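Local atomic coordinates of Xaa-Pro Dipeptidase (Alteromonas macleodii, PDB entry 2QS8), a protein that probably cleaves a carboxy-terminal residue from dipeptides or short peptides, as a metal-dependent TIM-barrel enzyme of the amidohydrolase superfamily. Residues 336-341 with 396-401; 285-288 with 292-295. All coordinates share one frame; numbering follows the deposited sequence.

Contact 1 (336-341 with 396-401) joins the catalytic barrel to the beta sheet that carries strands from both ends of the chain, whereas contact 2 (285-288 with 292-295) is local, folding the loop that follows helix 278-287 back on that helix. Their centres lie 25 Å apart and their nearest atoms about 8 Å, without touching. Contact 2 is the one near the pocket: the side chain of Phe294 is about 8 Å from the bound methionine and about 13 Å from the magnesium ion. Contact 1 is tied to the same region by Glu340, which hydrogen-bonds Ser279 and Ile278 at the start of helix 278-287, the helix whose far end enters contact 2.

Contact 1: residues 336-341 with 396-401; sequences TNWKEF and VLENVD
The indole of Trp338 is sandwiched between two aliphatic chains: Glu398 CB covers one face, 3.3 Å above the plane, and Lys339 CG lies over the opposite face. Together with Phe341, this ring forms the barrel side of an interface in the amidohydrolase fold, where residues leading into helix 339-346 meet the 3-10 turn 396-398 that precedes strand 400-405. Glu398 makes a CH-pi contact, its CB standing 3.5 Å from the centroid of the Trp338 six-membered ring and 18° off the normal. Its chain, extended beyond CG, then runs alongside the indole in the same direction. The carboxylate is tilted 22° from the ring plane, and Glu398 CD comes within 3.3 Å of Trp338 CZ2, so the acid lies almost flat against the benzo half. On the tryptophan side, chi1 of 63° places CG between the backbone N and the carbonyl carbon, which brings the indole against Glu398. Deeper in, Leu397 and Phe341 meet nearly at right angles, with Leu397 CD1 over the phenyl face in a second CH-pi contact. Phe325 and Phe107 also pack on Phe341, extending this buried apolar cluster into the barrel. The cross-contact is therefore apolar at its inner end and bordered by an exposed acid at its outer one. The tightest approach to the phenyl ring is Leu397 CD1 to Phe341 CD2, at 3.5 Å.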
loop_
_atom_site.group_PDB
_atom_site.type_symbol
_atom_site.label_atom_id
_atom_site.label_comp_id
_atom_site.label_asym_id
_atom_site.label_seq_id
_atom_site.Cartn_x
_atom_site.Cartn_y
_atom_site.Cartn_z
ATOM N N THR A 336 -31.458 -17.035 -25.543
ATOM C CA THR A 336 -31.570 -16.466 -26.880
ATOM C C THR A 336 -30.169 -16.389 -27.497
ATOM O O THR A 336 -29.932 -15.679 -28.478
ATOM C CB THR A 336 -32.192 -15.050 -26.825
ATOM O OG1 THR A 336 -31.321 -14.168 -26.099
ATOM C CG2 THR A 336 -33.571 -15.110 -26.143
ATOM N N ASN A 337 -29.247 -17.138 -26.903
ATOM C CA ASN A 337 -27.856 -17.161 -27.343
ATOM C C ASN A 337 -27.709 -17.390 -28.850
ATOM O O ASN A 337 -26.845 -16.788 -29.494
ATOM C CB ASN A 337 -27.092 -18.246 -26.585
ATOM C CG ASN A 337 -27.286 -18.155 -25.072
ATOM O OD1 ASN A 337 -26.358 -17.811 -24.331
ATOM N ND2 ASN A 337 -28.493 -18.466 -24.610
ATOM N N TRP A 338 -28.566 -18.241 -29.407
ATOM C CA TRP A 338 -28.510 -18.567 -30.834
ATOM C C TRP A 338 -28.524 -17.366 -31.783
ATOM O O TRP A 338 -27.908 -17.419 -32.857
ATOM C CB TRP A 338 -29.651 -19.512 -31.208
ATOM C CG TRP A 338 -31.011 -18.913 -31.019
ATOM C CD1 TRP A 338 -31.764 -18.925 -29.883
ATOM C CD2 TRP A 338 -31.766 -18.182 -31.991
ATOM N NE1 TRP A 338 -32.944 -18.251 -30.084
ATOM C CE2 TRP A 338 -32.974 -17.787 -31.373
ATOM C CE3 TRP A 338 -31.545 -17.832 -33.329
ATOM C CZ2 TRP A 338 -33.953 -17.047 -32.042
ATOM C CZ3 TRP A 338 -32.518 -17.096 -33.998
ATOM C CH2 TRP A 338 -33.711 -16.715 -33.352
ATOM N N LYS A 339 -29.219 -16.294 -31.397
ATOM C CA LYS A 339 -29.311 -15.097 -32.230
ATOM C C LYS A 339 -27.938 -14.547 -32.612
ATOM O O LYS A 339 -27.789 -13.912 -33.662
ATOM C CB LYS A 339 -30.112 -14.010 -31.516
ATOM C CG LYS A 339 -31.535 -14.416 -31.208
ATOM C CD LYS A 339 -32.291 -13.286 -30.536
ATOM C CE LYS A 339 -33.700 -13.707 -30.157
ATOM N NZ LYS A 339 -34.447 -12.560 -29.572
ATOM N N GLU A 340 -26.945 -14.789 -31.757
ATOM C CA GLU A 340 -25.584 -14.335 -32.009
ATOM C C GLU A 340 -25.056 -14.896 -33.342
ATOM O O GLU A 340 -24.313 -14.218 -34.058
ATOM C CB GLU A 340 -24.672 -14.765 -30.854
ATOM C CG GLU A 340 -23.222 -14.274 -30.912
ATOM C CD GLU A 340 -23.074 -12.764 -30.735
ATOM O OE1 GLU A 340 -24.063 -12.096 -30.355
ATOM O OE2 GLU A 340 -21.957 -12.246 -30.972
ATOM N N PHE A 341 -25.434 -16.133 -33.661
ATOM C CA PHE A 341 -25.023 -16.777 -34.907
ATOM C C PHE A 341 -25.564 -15.989 -36.094
ATOM O O PHE A 341 -24.831 -15.668 -37.031
ATOM C CB PHE A 341 -25.557 -18.211 -34.994
ATOM C CG PHE A 341 -24.853 -19.186 -34.099
ATOM C CD1 PHE A 341 -23.485 -19.389 -34.202
ATOM C CD2 PHE A 341 -25.565 -19.901 -33.144
ATOM C CE1 PHE A 341 -22.843 -20.284 -33.359
ATOM C CE2 PHE A 341 -24.931 -20.798 -32.299
ATOM C CZ PHE A 341 -23.570 -20.990 -32.406
ATOM N N VAL A 396 -31.826 -21.693 -37.583
ATOM C CA VAL A 396 -32.528 -22.922 -37.256
ATOM C C VAL A 396 -32.014 -23.421 -35.906
ATOM O O VAL A 396 -32.659 -24.239 -35.245
ATOM C CB VAL A 396 -32.302 -24.014 -38.352
ATOM C CG1 VAL A 396 -30.875 -24.536 -38.300
ATOM C CG2 VAL A 396 -33.287 -25.149 -38.167
ATOM N N LEU A 397 -30.856 -22.912 -35.494
ATOM C CA LEU A 397 -30.259 -23.317 -34.226
ATOM C C LEU A 397 -31.087 -22.893 -33.019
ATOM O O LEU A 397 -30.757 -23.227 -31.884
ATOM C CB LEU A 397 -28.828 -22.779 -34.115
ATOM C CG LEU A 397 -27.780 -23.560 -34.920
ATOM C CD1 LEU A 397 -26.442 -22.855 -34.860
ATOM C CD2 LEU A 397 -27.659 -24.977 -34.367
ATOM N N GLU A 398 -32.168 -22.157 -33.267
ATOM C CA GLU A 398 -33.049 -21.734 -32.189
ATOM C C GLU A 398 -33.840 -22.945 -31.715
ATOM O O GLU A 398 -34.344 -22.973 -30.595
ATOM C CB GLU A 398 -34.026 -20.650 -32.672
ATOM C CG GLU A 398 -35.291 -20.539 -31.814
ATOM C CD GLU A 398 -36.243 -19.453 -32.273
ATOM O OE1 GLU A 398 -36.321 -19.195 -33.494
ATOM O OE2 GLU A 398 -36.928 -18.863 -31.411
ATOM N N ASN A 399 -33.922 -23.958 -32.572
ATOM C CA ASN A 399 -34.696 -25.150 -32.250
ATOM C C ASN A 399 -33.911 -26.424 -31.957
ATOM O O ASN A 399 -34.322 -27.512 -32.356
ATOM C CB ASN A 399 -35.699 -25.416 -33.376
ATOM C CG ASN A 399 -36.477 -24.170 -33.766
ATOM O OD1 ASN A 399 -36.571 -23.833 -34.948
ATOM N ND2 ASN A 399 -37.042 -23.480 -32.773
ATOM N N VAL A 400 -32.787 -26.293 -31.259
ATOM C CA VAL A 400 -31.994 -27.457 -30.881
ATOM C C VAL A 400 -32.922 -28.319 -30.035
ATOM O O VAL A 400 -33.486 -27.833 -29.067
ATOM C CB VAL A 400 -30.789 -27.052 -30.033
ATOM C CG1 VAL A 400 -30.107 -28.292 -29.486
ATOM C CG2 VAL A 400 -29.825 -26.214 -30.868
ATOM N N ASP A 401 -33.086 -29.585 -30.397
ATOM C CA ASP A 401 -33.989 -30.458 -29.654
ATOM C C ASP A 401 -33.329 -31.674 -29.008
ATOM O O ASP A 401 -34.006 -32.523 -28.422
ATOM C CB ASP A 401 -35.137 -30.909 -30.566
ATOM C CG ASP A 401 -34.677 -31.840 -31.677
ATOM O OD1 ASP A 401 -33.656 -31.537 -32.330
ATOM O OD2 ASP A 401 -35.342 -32.873 -31.897
#

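Contact 2: residues 285-288 with 292-295; sequences AEKS and NFFP
In the TIM-barrel domain, the loop joining helices 278-287 and 299-319 folds back on the first of them, covering its last part and the residue after it. Lys287 meets both phenylalanines of that loop through its aliphatic part. Lys287 CB lies over the Phe293 face, 3.9 Å from the ring centroid and 26° off the normal, a CH-pi contact displaced toward the rim. A bend at chi2 (-60°) lays the rest of the lysine chain across the same ring, with Lys287 CD 3.6 Å from Phe293 CZ. The ammonium continues away from the loop to a long salt bridge with Glu286, Lys287 NZ to Glu286 OE2 3.9 Å. The two phenyl groups also pack on each other, Phe293 CD2 standing 3.6 Å above the centre of the Phe294 ring and Phe294 CG lying in plane at the Phe293 edge, an edge-to-face meeting. Tyr76 touches both rings, and Leu202, a residue of the methionine pocket, packs on Phe294, which connects this region to that pocket. The carbonyl O of Ser288 accepts a hydrogen bond from Arg299 NE, tying the residue to helix 299-319. Phe294 approaches from the buried side: its CE2 reaches Lys287 CB at 3.4 Å, while Ser288 N sits at the edge of the Phe294 ring, near its plane and 3.5 Å from Phe294 CE2.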
loop_
_atom_site.group_PDB
_atom_site.type_symbol
_atom_site.label_atom_id
_atom_site.label_comp_id
_atom_site.label_asym_id
_atom_site.label_seq_id
_atom_site.Cartn_x
_atom_site.Cartn_y
_atom_site.Cartn_z
ATOM N N ALA A 285 -28.631 -0.839 -28.084
ATOM C CA ALA A 285 -28.966 0.142 -29.105
ATOM C C ALA A 285 -30.470 0.357 -29.195
ATOM O O ALA A 285 -30.965 1.448 -29.019
ATOM C CB ALA A 285 -28.409 -0.287 -30.452
ATOM N N GLU A 286 -31.161 -0.756 -29.432
ATOM C CA GLU A 286 -32.613 -0.750 -29.535
ATOM C C GLU A 286 -33.246 -0.141 -28.290
ATOM O O GLU A 286 -34.110 0.730 -28.389
ATOM C CB GLU A 286 -33.123 -2.180 -29.722
ATOM C CG GLU A 286 -34.629 -2.301 -29.917
ATOM C CD GLU A 286 -35.160 -3.692 -29.569
ATOM O OE1 GLU A 286 -34.534 -4.697 -29.987
ATOM O OE2 GLU A 286 -36.204 -3.780 -28.883
ATOM N N LYS A 287 -32.803 -0.592 -27.120
ATOM C CA LYS A 287 -33.356 -0.108 -25.861
ATOM C C LYS A 287 -33.049 1.356 -25.580
ATOM O O LYS A 287 -33.806 2.017 -24.878
ATOM C CB LYS A 287 -32.868 -0.975 -24.694
ATOM C CG LYS A 287 -33.239 -2.455 -24.820
ATOM C CD LYS A 287 -34.740 -2.649 -24.890
ATOM C CE LYS A 287 -35.103 -4.121 -24.934
ATOM N NZ LYS A 287 -36.574 -4.328 -25.014
ATOM N N SER A 288 -31.953 1.865 -26.138
ATOM C CA SER A 288 -31.573 3.255 -25.922
ATOM C C SER A 288 -32.571 4.234 -26.544
ATOM O O SER A 288 -32.526 5.434 -26.271
ATOM C CB SER A 288 -30.180 3.523 -26.490
ATOM O OG SER A 288 -30.219 3.538 -27.902
ATOM N N ASN A 292 -36.332 6.484 -20.480
ATOM C CA ASN A 292 -36.247 5.948 -19.122
ATOM C C ASN A 292 -36.077 4.442 -19.000
ATOM O O ASN A 292 -36.414 3.859 -17.965
ATOM C CB ASN A 292 -37.471 6.384 -18.308
ATOM C CG ASN A 292 -37.606 7.898 -18.224
ATOM O OD1 ASN A 292 -36.705 8.583 -17.741
ATOM N ND2 ASN A 292 -38.733 8.422 -18.698
ATOM N N PHE A 293 -35.578 3.802 -20.053
ATOM C CA PHE A 293 -35.347 2.366 -19.999
ATOM C C PHE A 293 -34.057 2.213 -19.192
ATOM O O PHE A 293 -34.014 1.484 -18.199
ATOM C CB PHE A 293 -35.156 1.775 -21.390
ATOM C CG PHE A 293 -34.969 0.286 -21.388
ATOM C CD1 PHE A 293 -36.066 -0.561 -21.452
ATOM C CD2 PHE A 293 -33.695 -0.270 -21.273
ATOM C CE1 PHE A 293 -35.900 -1.930 -21.405
ATOM C CE2 PHE A 293 -33.522 -1.638 -21.222
ATOM C CZ PHE A 293 -34.627 -2.472 -21.287
ATOM N N PHE A 294 -33.024 2.923 -19.641
ATOM C CA PHE A 294 -31.716 2.937 -18.997
ATOM C C PHE A 294 -31.620 4.176 -18.096
ATOM O O PHE A 294 -32.400 5.124 -18.225
ATOM C CB PHE A 294 -30.586 3.047 -20.037
ATOM C CG PHE A 294 -30.436 1.839 -20.941
ATOM C CD1 PHE A 294 -30.066 0.602 -20.424
ATOM C CD2 PHE A 294 -30.625 1.958 -22.319
ATOM C CE1 PHE A 294 -29.885 -0.498 -21.266
ATOM C CE2 PHE A 294 -30.449 0.862 -23.168
ATOM C CZ PHE A 294 -30.078 -0.364 -22.645
ATOM N N PRO A 295 -30.677 4.168 -17.146
ATOM C CA PRO A 295 -30.536 5.342 -16.282
ATOM C C PRO A 295 -30.054 6.442 -17.235
ATOM O O PRO A 295 -29.477 6.138 -18.282
ATOM C CB PRO A 295 -29.458 4.911 -15.295
ATOM C CG PRO A 295 -29.715 3.432 -15.161
ATOM C CD PRO A 295 -29.957 3.008 -16.589
#